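Local coordinates for fatty acid biosynthesis transcriptional regulator (Streptococcus pneumoniae, PDB 6JBX), which probably acts as a DNA-binding transcription factor of the MarR family, a repressor of the pneumococcal fatty acid synthesis pathway that is bound here to DNA, at residues V27-N32 / I41-M46; T76-L81 / G85-V90; R89-S92 / V98-L101. All coordinates share one frame; numbering follows the deposited sequence.

Contact 1 of 3, residues V27-N32 / I41-M46; sequences VIEEVN and ISIKEM. With nucleotides of chain C.
Glu30 and Ile43 join two helices of the MarR-type winged helix-turn-helix fold in a buried contact, where the long helix 11-34 meets the first turn of helix 43-54. That turn begins with a capping box: Ser42 OG accepts from Glu45 N at 2.9 Å, and in return Glu45 OE2 takes the N-H of Ser42 on its anti lone pair. A further backbone N-H of the turn is used by the neighbouring helix, since Ile43 N donates to Glu30 OE2 at 2.9 Å in a nearly straight bond (174°). The nitrogen meets this oxygen from above the carboxylate plane, 56° out of it. The bend of the Glu30 chain at chi2 (118°) brings the carboxylate up to the helix start, while its other oxygen, OE1, forms a salt bridge with Arg34. A negative group here would be expected to interact favourably with the helix dipole.

The apolar part of the contact belongs to Ile43. Its CD1 lies 3.6 Å from Glu29 CB and also touches OE1 of that residue, whereas the CG2 branch comes against OE2 and CB of Glu30, the two side chains crossing at a slant. Phe117 and His118 of helix 105-125 touch Glu29, whose side chain lies about 4 Å from a bound tridecane. On the DNA side, Ser42 OG donates to a backbone phosphate oxygen, OP1 of DG13 of chain C, at 2.5 Å, short for a hydrogen bond.

Contact 2 of 3, residues T76-L81 / G85-V90; sequences TSLNNL and GYIERV. With nucleotides of chain D.
Asn79 and Arg89 form the polar part of this contact between helix 71-84 and the strand that follows it, 87-91. Asn79 OD1 sits at the edge of the Arg89 guanidinium, near its plane, and accepts from both NH1 and NH2, each 2.8 Å away. Both bonds are weak, each far from straight, because one oxygen is shared between two N-H groups, and the amide plane is turned 53° from the guanidinium. Arg89 NH1 has a stronger partner in Glu82, with which it forms a salt bridge, while Asn79 ND2 donates to a DNA phosphate. The Arg89 chain, extended from CG to NE, carries the guanidinium to the backbone of chain D: NE lies 2.8 Å from OP1 of DT6, and NH2 makes a weak bond to OP2 of the same phosphate. Glu82 thus appears to orient the arginine from the second shell, together with Asn79, which itself holds a phosphate through ND2.

Apolar contacts fill the space between helix and strand. Leu78 CB covers one face of the guanidinium, 3.5 Å above its plane and offset toward the rim. Beyond it, Leu78 CD2 meets Ile87 CD1 at 3.6 Å, the two side chains crossing at about a right angle, and Ile87 CG1 rests against Leu81 CB.

The backbone bonds lie where the helix ends. Leu81 O receives a straight bond from Tyr86 N at 3.0 Å and a weak one from Gly85 N. Gly85 has a positive phi (92°) that suits glycine, and the chain turns there into the strand. This termination is a Schellman motif, leading from the DNA-contacting helix into the wing of a winged helix-turn-helix domain.

Contact 3 of 3, residues R89-S92 / V98-L101; sequences RVRS and VVHL. With nucleotides of chain D.
Arg91 and Val99 face each other as a non-hydrogen-bonded pair of the antiparallel strands 87-91 and 99-103. Val99 CG2 lies over the centre of the Arg91 guanidinium, 3.6 Å above its plane. The Arg91 chain bends at chi2 (-78°), which folds it back across the valine. On the same face of the sheet, the CG1 branch of Val99 touches the aliphatic part of Arg89, and Leu101 CD2 lies 3.7 Å from Arg89 CG, the two side chains running side by side in the same direction.

The opposite face carries Val90 and His100, a hydrogen-bonded pair. His100 N donates to Val90 O at 2.7 Å and Val90 N donates back to His100 O, while Ser92 N to Val98 O at 2.9 Å continues the pairing toward the turn. His100 NE2 approaches Ser92 CB to 3.5 Å, and Val98 CG1 lies over one face of the imidazole, offset toward the rim.

The DNA lies just beyond. Val99 N donates to OP1 of DA5 of chain D at 2.8 Å, almost straight at 168°, and the side chain of Val98 packs on the sugar of DA4.

Farther out, the surroundings position both strands. His100 ND1 is hydrogen-bonded to Asp57 O, Ser92 OG takes the N-H of Asp95 within the turn, and Pro60 and Val63 of helix 60-67 pack against Leu101. A two-stranded hairpin that meets the phosphate backbone through the main-chain N-H of Val99 and the side chain of Arg89 is the wing of the MarR winged helix-turn-helix domain.

Overall arrangement
From the N terminus, contact 1 closes the short connection after helix 11-34 by bringing the start of helix 43-54 back against it. Contact 2 follows later in the chain, closing the tight turn between helix 71-84 and strand 87-91, and contact 3 takes over on that strand, closing the hairpin with strand 99-103. The three are in series and none encloses another, although contacts 2 and 3 share Arg89 and Val90. Contacts 1 and 2 touch where Ile41 packs on Leu81 and Tyr86; contacts 2 and 3 meet through Leu78 and Leu101. Contacts 1 and 3 stay about 11 Å apart at their nearest atoms, linked through helix 71-84.

Contact 1 of 3, residues V27-N32 / I41-M46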
loop_
_atom_site.group_PDB
_atom_site.type_symbol
_atom_site.label_atom_id
_atom_site.label_comp_id
_atom_site.label_asym_id
_atom_site.label_seq_id
_atom_site.Cartn_x
_atom_site.Cartn_y
_atom_site.Cartn_z
ATOM N N VAL A 27 5.070 -1.240 4.625
ATOM C CA VAL A 27 5.912 -1.558 5.747
ATOM C C VAL A 27 7.201 -2.250 5.292
ATOM O O VAL A 27 8.267 -1.939 5.782
ATOM C CB VAL A 27 5.159 -2.409 6.784
ATOM C CG1 VAL A 27 6.063 -2.757 7.935
ATOM C CG2 VAL A 27 3.934 -1.665 7.318
ATOM N N ILE A 28 7.119 -3.211 4.386
ATOM C CA ILE A 28 8.299 -3.905 3.922
ATOM C C ILE A 28 9.221 -2.927 3.184
ATOM O O ILE A 28 10.432 -2.972 3.366
ATOM C CB ILE A 28 7.917 -5.121 3.065
ATOM C CG1 ILE A 28 7.319 -6.199 3.969
ATOM C CG2 ILE A 28 9.137 -5.620 2.289
ATOM C CD1 ILE A 28 6.752 -7.386 3.254
ATOM N N GLU A 29 8.679 -2.017 2.411
ATOM C CA GLU A 29 9.514 -1.049 1.728
ATOM C C GLU A 29 10.198 -0.100 2.729
ATOM O O GLU A 29 11.344 0.251 2.565
ATOM C CB GLU A 29 8.689 -0.210 0.765
ATOM C CG GLU A 29 8.100 -0.995 -0.390
ATOM C CD GLU A 29 7.494 -0.101 -1.468
ATOM O OE1 GLU A 29 6.627 0.747 -1.140
ATOM O OE2 GLU A 29 7.928 -0.221 -2.614
ATOM N N GLU A 30 9.465 0.342 3.715
ATOM C CA GLU A 30 10.013 1.197 4.739
ATOM C C GLU A 30 11.130 0.454 5.493
ATOM O O GLU A 30 12.147 1.035 5.734
ATOM C CB GLU A 30 8.910 1.695 5.663
ATOM C CG GLU A 30 9.449 2.424 6.886
ATOM C CD GLU A 30 9.088 3.891 7.086
ATOM O OE1 GLU A 30 9.596 4.474 8.072
ATOM O OE2 GLU A 30 8.282 4.464 6.286
ATOM N N VAL A 31 10.955 -0.816 5.815
ATOM C CA VAL A 31 11.955 -1.594 6.536
ATOM C C VAL A 31 13.220 -1.715 5.677
ATOM O O VAL A 31 14.324 -1.635 6.188
ATOM C CB VAL A 31 11.445 -2.999 6.917
ATOM C CG1 VAL A 31 12.570 -3.995 7.240
ATOM C CG2 VAL A 31 10.480 -2.922 8.065
ATOM N N ASN A 32 13.056 -1.930 4.401
ATOM C CA ASN A 32 14.220 -1.998 3.524
ATOM C C ASN A 32 14.990 -0.652 3.494
ATOM O O ASN A 32 16.226 -0.648 3.429
ATOM C CB ASN A 32 13.797 -2.381 2.114
ATOM C CG ASN A 32 14.931 -2.350 1.120
ATOM O OD1 ASN A 32 14.998 -1.463 0.261
ATOM N ND2 ASN A 32 15.789 -3.342 1.216
ATOM N N ILE A 41 14.891 8.321 6.227
ATOM C CA ILE A 41 13.950 8.567 5.137
ATOM C C ILE A 41 12.846 7.503 5.203
ATOM O O ILE A 41 13.109 6.311 5.125
ATOM C CB ILE A 41 14.658 8.557 3.771
ATOM C CG1 ILE A 41 15.546 9.786 3.573
ATOM C CG2 ILE A 41 13.653 8.438 2.626
ATOM C CD1 ILE A 41 14.784 11.103 3.596
ATOM N N SER A 42 11.634 7.963 5.391
ATOM C CA SER A 42 10.468 7.128 5.420
ATOM C C SER A 42 10.025 6.800 3.990
ATOM O O SER A 42 10.423 7.469 3.014
ATOM C CB SER A 42 9.341 7.860 6.104
ATOM O OG SER A 42 8.805 8.787 5.153
ATOM N N ILE A 43 9.120 5.830 3.869
ATOM C CA ILE A 43 8.645 5.472 2.537
ATOM C C ILE A 43 7.877 6.652 1.938
ATOM O O ILE A 43 7.988 6.886 0.738
ATOM C CB ILE A 43 7.831 4.156 2.525
ATOM C CG1 ILE A 43 7.494 3.733 1.092
ATOM C CG2 ILE A 43 6.553 4.238 3.388
ATOM C CD1 ILE A 43 8.680 3.313 0.249
ATOM N N LYS A 44 7.160 7.436 2.733
ATOM C CA LYS A 44 6.444 8.601 2.177
ATOM C C LYS A 44 7.416 9.690 1.719
ATOM O O LYS A 44 7.205 10.287 0.650
ATOM C CB LYS A 44 5.460 9.192 3.177
ATOM C CG LYS A 44 4.283 8.283 3.476
ATOM C CD LYS A 44 3.610 7.885 2.198
ATOM C CE LYS A 44 2.316 7.136 2.388
ATOM N NZ LYS A 44 2.037 6.338 1.168
ATOM N N GLU A 45 8.505 9.905 2.449
ATOM C CA GLU A 45 9.507 10.860 1.975
ATOM C C GLU A 45 10.162 10.306 0.713
ATOM O O GLU A 45 10.484 11.077 -0.186
ATOM C CB GLU A 45 10.614 11.161 3.002
ATOM C CG GLU A 45 10.121 11.928 4.221
ATOM C CD GLU A 45 11.118 11.969 5.379
ATOM O OE1 GLU A 45 11.421 13.104 5.859
ATOM O OE2 GLU A 45 11.601 10.870 5.806
ATOM N N MET A 46 10.371 8.996 0.660
ATOM C CA MET A 46 10.961 8.398 -0.544
ATOM C C MET A 46 10.052 8.680 -1.751
ATOM O O MET A 46 10.547 8.927 -2.838
ATOM C CB MET A 46 11.173 6.899 -0.360
ATOM C CG MET A 46 11.993 6.240 -1.426
ATOM S SD MET A 46 13.714 6.790 -1.594
ATOM C CE MET A 46 13.553 7.561 -3.198
ATOM P P DG C 13 6.723 11.409 7.063
ATOM O OP1 DG C 13 7.102 10.193 6.335
ATOM O OP2 DG C 13 7.270 12.762 6.687
ATOM O "O5'" DG C 13 5.144 11.500 6.996
ATOM C "C5'" DG C 13 4.338 10.327 7.164
ATOM C "C4'" DG C 13 2.898 10.749 7.038
ATOM O "O4'" DG C 13 2.598 11.559 8.186
ATOM C "C3'" DG C 13 2.565 11.620 5.810
ATOM O "O3'" DG C 13 1.505 10.971 5.098
ATOM C "C2'" DG C 13 2.205 12.974 6.395
ATOM C "C1'" DG C 13 1.736 12.595 7.803
ATOM N N9 DG C 13 1.811 13.600 8.852
ATOM C C8 DG C 13 2.887 14.391 9.181
ATOM N N7 DG C 13 2.667 15.150 10.220
ATOM C C5 DG C 13 1.390 14.796 10.635
ATOM C C6 DG C 13 0.616 15.273 11.711
ATOM O O6 DG C 13 0.905 16.145 12.547
ATOM N N1 DG C 13 -0.634 14.666 11.749
ATOM C C2 DG C 13 -1.070 13.696 10.878
ATOM N N2 DG C 13 -2.302 13.219 11.087
ATOM N N3 DG C 13 -0.349 13.228 9.876
ATOM C C4 DG C 13 0.845 13.850 9.789
#

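Contact 2 of 3, residues T76-L81 / G85-V90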
loop_
_atom_site.group_PDB
_atom_site.type_symbol
_atom_site.label_atom_id
_atom_site.label_comp_id
_atom_site.label_asym_id
_atom_site.label_seq_id
_atom_site.Cartn_x
_atom_site.Cartn_y
_atom_site.Cartn_z
ATOM N N THR A 76 5.677 20.738 4.052
ATOM C CA THR A 76 6.253 20.182 5.271
ATOM C C THR A 76 7.296 19.119 4.914
ATOM O O THR A 76 8.384 19.111 5.456
ATOM C CB THR A 76 5.147 19.654 6.197
ATOM O OG1 THR A 76 4.435 20.834 6.598
ATOM C CG2 THR A 76 5.687 18.868 7.375
ATOM N N SER A 77 6.943 18.227 4.009
ATOM C CA SER A 77 7.824 17.153 3.623
ATOM C C SER A 77 9.099 17.743 3.001
ATOM O O SER A 77 10.223 17.286 3.316
ATOM C CB SER A 77 7.115 16.196 2.702
ATOM O OG SER A 77 7.926 15.094 2.359
ATOM N N LEU A 78 8.943 18.760 2.147
ATOM C CA LEU A 78 10.107 19.361 1.505
ATOM C C LEU A 78 10.989 20.047 2.562
ATOM O O LEU A 78 12.220 19.946 2.480
ATOM C CB LEU A 78 9.668 20.358 0.429
ATOM C CG LEU A 78 8.900 19.783 -0.761
ATOM C CD1 LEU A 78 8.331 20.920 -1.593
ATOM C CD2 LEU A 78 9.771 18.889 -1.632
ATOM N N ASN A 79 10.394 20.689 3.573
ATOM C CA ASN A 79 11.183 21.325 4.644
ATOM C C ASN A 79 12.044 20.269 5.346
ATOM O O ASN A 79 13.235 20.501 5.560
ATOM C CB ASN A 79 10.308 22.030 5.693
ATOM C CG ASN A 79 9.663 23.312 5.204
ATOM O OD1 ASN A 79 9.994 23.800 4.122
ATOM N ND2 ASN A 79 8.748 23.861 6.000
ATOM N N ASN A 80 11.447 19.127 5.725
ATOM C CA ASN A 80 12.213 18.016 6.350
ATOM C C ASN A 80 13.315 17.516 5.398
ATOM O O ASN A 80 14.426 17.184 5.817
ATOM C CB ASN A 80 11.305 16.867 6.804
ATOM C CG ASN A 80 10.349 17.281 7.904
ATOM O OD1 ASN A 80 10.638 18.204 8.672
ATOM N ND2 ASN A 80 9.181 16.650 7.969
ATOM N N LEU A 81 13.010 17.409 4.128
ATOM C CA LEU A 81 13.961 16.796 3.186
ATOM C C LEU A 81 15.097 17.804 2.919
ATOM O O LEU A 81 16.226 17.428 2.784
ATOM C CB LEU A 81 13.237 16.426 1.885
ATOM C CG LEU A 81 12.357 15.168 1.897
ATOM C CD1 LEU A 81 11.542 15.043 0.597
ATOM C CD2 LEU A 81 13.213 13.921 2.086
ATOM N N GLY A 85 19.078 17.319 3.907
ATOM C CA GLY A 85 20.127 17.373 2.891
ATOM C C GLY A 85 19.842 16.563 1.627
ATOM O O GLY A 85 20.791 16.281 0.859
ATOM N N TYR A 86 18.574 16.254 1.337
ATOM C CA TYR A 86 18.225 15.409 0.143
ATOM C C TYR A 86 17.729 16.235 -1.035
ATOM O O TYR A 86 17.796 15.781 -2.166
ATOM C CB TYR A 86 17.186 14.368 0.531
ATOM C CG TYR A 86 17.734 13.329 1.474
ATOM C CD1 TYR A 86 18.455 12.241 1.005
ATOM C CD2 TYR A 86 17.532 13.418 2.840
ATOM C CE1 TYR A 86 18.959 11.274 1.863
ATOM C CE2 TYR A 86 18.004 12.438 3.709
ATOM C CZ TYR A 86 18.771 11.389 3.223
ATOM O OH TYR A 86 19.274 10.418 4.065
ATOM N N ILE A 87 17.225 17.430 -0.790
ATOM C CA ILE A 87 16.703 18.241 -1.875
ATOM C C ILE A 87 17.139 19.703 -1.704
ATOM O O ILE A 87 17.542 20.126 -0.610
ATOM C CB ILE A 87 15.170 18.169 -1.908
ATOM C CG1 ILE A 87 14.590 18.906 -0.698
ATOM C CG2 ILE A 87 14.690 16.727 -2.016
ATOM C CD1 ILE A 87 13.278 19.566 -0.949
ATOM N N GLU A 88 17.019 20.466 -2.795
ATOM C CA GLU A 88 17.240 21.917 -2.771
ATOM C C GLU A 88 16.065 22.616 -3.442
ATOM O O GLU A 88 15.533 22.130 -4.450
ATOM C CB GLU A 88 18.529 22.310 -3.490
ATOM C CG GLU A 88 19.769 21.984 -2.673
ATOM C CD GLU A 88 20.991 22.879 -2.846
ATOM O OE1 GLU A 88 20.894 23.893 -3.593
ATOM O OE2 GLU A 88 22.046 22.551 -2.229
ATOM N N ARG A 89 15.651 23.711 -2.827
ATOM C CA ARG A 89 14.619 24.595 -3.368
ATOM C C ARG A 89 15.303 25.745 -4.117
ATOM O O ARG A 89 16.233 26.338 -3.584
ATOM C CB ARG A 89 13.787 25.231 -2.256
ATOM C CG ARG A 89 12.731 24.346 -1.621
ATOM C CD ARG A 89 12.014 25.218 -0.592
ATOM N NE ARG A 89 10.768 24.640 -0.126
ATOM C CZ ARG A 89 10.609 24.028 1.040
ATOM N NH1 ARG A 89 11.655 23.783 1.819
ATOM N NH2 ARG A 89 9.383 23.719 1.435
ATOM N N VAL A 90 14.798 26.089 -5.304
ATOM C CA VAL A 90 15.360 27.194 -6.119
ATOM C C VAL A 90 14.220 28.112 -6.579
ATOM O O VAL A 90 13.295 27.639 -7.286
ATOM C CB VAL A 90 16.136 26.628 -7.321
ATOM C CG1 VAL A 90 16.455 27.696 -8.360
ATOM C CG2 VAL A 90 17.405 25.924 -6.861
ATOM P P DT D 6 7.490 26.454 -0.181
ATOM O OP1 DT D 6 8.934 26.694 -0.063
ATOM O OP2 DT D 6 6.895 25.102 -0.316
ATOM O "O5'" DT D 6 6.831 27.163 1.079
ATOM C "C5'" DT D 6 7.139 28.522 1.365
ATOM C "C4'" DT D 6 6.283 28.945 2.527
ATOM O "O4'" DT D 6 4.900 28.841 2.157
ATOM C "C3'" DT D 6 6.441 28.055 3.760
ATOM O "O3'" DT D 6 7.145 28.826 4.710
ATOM C "C2'" DT D 6 5.021 27.792 4.229
ATOM C "C1'" DT D 6 4.182 28.723 3.355
ATOM N N1 DT D 6 2.864 28.214 3.017
ATOM C C2 DT D 6 1.782 28.754 3.669
ATOM O O2 DT D 6 1.885 29.622 4.518
ATOM N N3 DT D 6 0.569 28.236 3.292
ATOM C C4 DT D 6 0.342 27.261 2.346
ATOM O O4 DT D 6 -0.804 26.888 2.115
ATOM C C5 DT D 6 1.524 26.712 1.730
ATOM C C7 DT D 6 1.370 25.637 0.706
ATOM C C6 DT D 6 2.711 27.223 2.076
#

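Contact 3 of 3, residues R89-S92 / V98-L101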
loop_
_atom_site.group_PDB
_atom_site.type_symbol
_atom_site.label_atom_id
_atom_site.label_comp_id
_atom_site.label_asym_id
_atom_site.label_seq_id
_atom_site.Cartn_x
_atom_site.Cartn_y
_atom_site.Cartn_z
ATOM N N ARG A 89 15.651 23.711 -2.827
ATOM C CA ARG A 89 14.619 24.595 -3.368
ATOM C C ARG A 89 15.303 25.745 -4.117
ATOM O O ARG A 89 16.233 26.338 -3.584
ATOM C CB ARG A 89 13.787 25.231 -2.256
ATOM C CG ARG A 89 12.731 24.346 -1.621
ATOM C CD ARG A 89 12.014 25.218 -0.592
ATOM N NE ARG A 89 10.768 24.640 -0.126
ATOM C CZ ARG A 89 10.609 24.028 1.040
ATOM N NH1 ARG A 89 11.655 23.783 1.819
ATOM N NH2 ARG A 89 9.383 23.719 1.435
ATOM N N VAL A 90 14.798 26.089 -5.304
ATOM C CA VAL A 90 15.360 27.194 -6.119
ATOM C C VAL A 90 14.220 28.112 -6.579
ATOM O O VAL A 90 13.295 27.639 -7.286
ATOM C CB VAL A 90 16.136 26.628 -7.321
ATOM C CG1 VAL A 90 16.455 27.696 -8.360
ATOM C CG2 VAL A 90 17.405 25.924 -6.861
ATOM N N ARG A 91 14.291 29.396 -6.196
ATOM C CA ARG A 91 13.265 30.400 -6.601
ATOM C C ARG A 91 13.372 30.606 -8.115
ATOM O O ARG A 91 14.474 30.726 -8.661
ATOM C CB ARG A 91 13.432 31.726 -5.843
ATOM C CG ARG A 91 12.811 31.761 -4.448
ATOM C CD ARG A 91 11.300 31.961 -4.457
ATOM N NE ARG A 91 10.626 31.518 -3.229
ATOM C CZ ARG A 91 9.300 31.514 -3.051
ATOM N NH1 ARG A 91 8.514 31.974 -4.008
ATOM N NH2 ARG A 91 8.755 31.057 -1.932
ATOM N N SER A 92 12.229 30.539 -8.784
ATOM C CA SER A 92 12.139 30.810 -10.218
ATOM C C SER A 92 12.492 32.274 -10.480
ATOM O O SER A 92 12.258 33.155 -9.629
ATOM C CB SER A 92 10.763 30.516 -10.751
ATOM O OG SER A 92 10.616 30.981 -12.085
ATOM N N VAL A 98 7.202 30.967 -7.832
ATOM C CA VAL A 98 7.398 29.570 -8.165
ATOM C C VAL A 98 8.729 29.111 -7.577
ATOM O O VAL A 98 9.680 29.904 -7.468
ATOM C CB VAL A 98 7.314 29.350 -9.685
ATOM C CG1 VAL A 98 7.786 27.967 -10.116
ATOM C CG2 VAL A 98 5.887 29.611 -10.152
ATOM N N VAL A 99 8.712 27.844 -7.139
ATOM C CA VAL A 99 9.894 27.167 -6.580
ATOM C C VAL A 99 10.185 25.953 -7.454
ATOM O O VAL A 99 9.286 25.214 -7.800
ATOM C CB VAL A 99 9.703 26.783 -5.095
ATOM C CG1 VAL A 99 10.739 25.775 -4.610
ATOM C CG2 VAL A 99 9.733 28.007 -4.190
ATOM N N HIS A 100 11.445 25.788 -7.806
ATOM C CA HIS A 100 11.893 24.628 -8.554
ATOM C C HIS A 100 12.672 23.711 -7.608
ATOM O O HIS A 100 13.532 24.171 -6.852
ATOM C CB HIS A 100 12.760 25.050 -9.750
ATOM C CG HIS A 100 12.037 25.866 -10.774
ATOM N ND1 HIS A 100 10.963 25.373 -11.502
ATOM C CD2 HIS A 100 12.238 27.127 -11.211
ATOM C CE1 HIS A 100 10.532 26.294 -12.335
ATOM N NE2 HIS A 100 11.307 27.374 -12.182
ATOM N N LEU A 101 12.375 22.422 -7.656
ATOM C CA LEU A 101 12.987 21.469 -6.715
ATOM C C LEU A 101 13.959 20.573 -7.474
ATOM O O LEU A 101 13.668 20.153 -8.578
ATOM C CB LEU A 101 11.908 20.599 -6.080
ATOM C CG LEU A 101 10.776 21.336 -5.390
ATOM C CD1 LEU A 101 9.613 20.382 -5.184
ATOM C CD2 LEU A 101 11.235 21.947 -4.079
ATOM P P DA D 5 4.909 26.504 -6.508
ATOM O OP1 DA D 5 6.339 26.412 -6.931
ATOM O OP2 DA D 5 3.965 25.398 -6.840
ATOM O "O5'" DA D 5 4.871 26.810 -4.953
ATOM C "C5'" DA D 5 5.798 27.739 -4.451
ATOM C "C4'" DA D 5 5.419 28.173 -3.061
ATOM O "O4'" DA D 5 4.030 28.522 -2.983
ATOM C "C3'" DA D 5 5.622 27.129 -1.954
ATOM O "O3'" DA D 5 6.936 27.352 -1.424
ATOM C "C2'" DA D 5 4.493 27.446 -0.980
ATOM C "C1'" DA D 5 3.813 28.677 -1.602
ATOM N N9 DA D 5 2.374 28.758 -1.373
ATOM C C8 DA D 5 1.378 28.043 -1.985
ATOM N N7 DA D 5 0.177 28.313 -1.529
ATOM C C5 DA D 5 0.400 29.276 -0.554
ATOM C C6 DA D 5 -0.469 29.966 0.307
ATOM N N6 DA D 5 -1.793 29.796 0.309
ATOM N N1 DA D 5 0.074 30.841 1.183
ATOM C C2 DA D 5 1.406 31.011 1.177
ATOM N N3 DA D 5 2.327 30.428 0.401
ATOM C C4 DA D 5 1.749 29.551 -0.440
ATOM P P DT D 6 7.490 26.454 -0.181
ATOM O OP1 DT D 6 8.934 26.694 -0.063
ATOM O OP2 DT D 6 6.895 25.102 -0.316
ATOM O "O5'" DT D 6 6.831 27.163 1.079
ATOM C "C5'" DT D 6 7.139 28.522 1.365
ATOM C "C4'" DT D 6 6.283 28.945 2.527
ATOM O "O4'" DT D 6 4.900 28.841 2.157
ATOM C "C3'" DT D 6 6.441 28.055 3.760
ATOM O "O3'" DT D 6 7.145 28.826 4.710
ATOM C "C2'" DT D 6 5.021 27.792 4.229
ATOM C "C1'" DT D 6 4.182 28.723 3.355
ATOM N N1 DT D 6 2.864 28.214 3.017
ATOM C C2 DT D 6 1.782 28.754 3.669
ATOM O O2 DT D 6 1.885 29.622 4.518
ATOM N N3 DT D 6 0.569 28.236 3.292
ATOM C C4 DT D 6 0.342 27.261 2.346
ATOM O O4 DT D 6 -0.804 26.888 2.115
ATOM C C5 DT D 6 1.524 26.712 1.730
ATOM C C7 DT D 6 1.370 25.637 0.706
ATOM C C6 DT D 6 2.711 27.223 2.076
ATOM P P DA D 4 -0.392 28.332 -10.110
ATOM O OP1 DA D 4 0.426 28.060 -11.305
ATOM O OP2 DA D 4 -1.444 27.378 -9.691
ATOM O "O5'" DA D 4 0.613 28.598 -8.909
ATOM C "C5'" DA D 4 1.771 29.419 -9.112
ATOM C "C4'" DA D 4 2.646 29.412 -7.879
ATOM O "O4'" DA D 4 2.055 30.228 -6.837
ATOM C "C3'" DA D 4 2.885 28.037 -7.257
ATOM O "O3'" DA D 4 4.295 27.887 -7.093
ATOM C "C2'" DA D 4 2.069 28.087 -5.972
ATOM C "C1'" DA D 4 2.132 29.549 -5.600
ATOM N N9 DA D 4 1.049 30.059 -4.765
ATOM C C8 DA D 4 -0.289 29.794 -4.896
ATOM N N7 DA D 4 -1.044 30.457 -4.052
ATOM C C5 DA D 4 -0.140 31.221 -3.328
ATOM C C6 DA D 4 -0.311 32.141 -2.283
ATOM N N6 DA D 4 -1.501 32.459 -1.775
ATOM N N1 DA D 4 0.792 32.743 -1.783
ATOM C C2 DA D 4 1.986 32.434 -2.317
ATOM N N3 DA D 4 2.272 31.577 -3.299
ATOM C C4 DA D 4 1.151 30.998 -3.766
#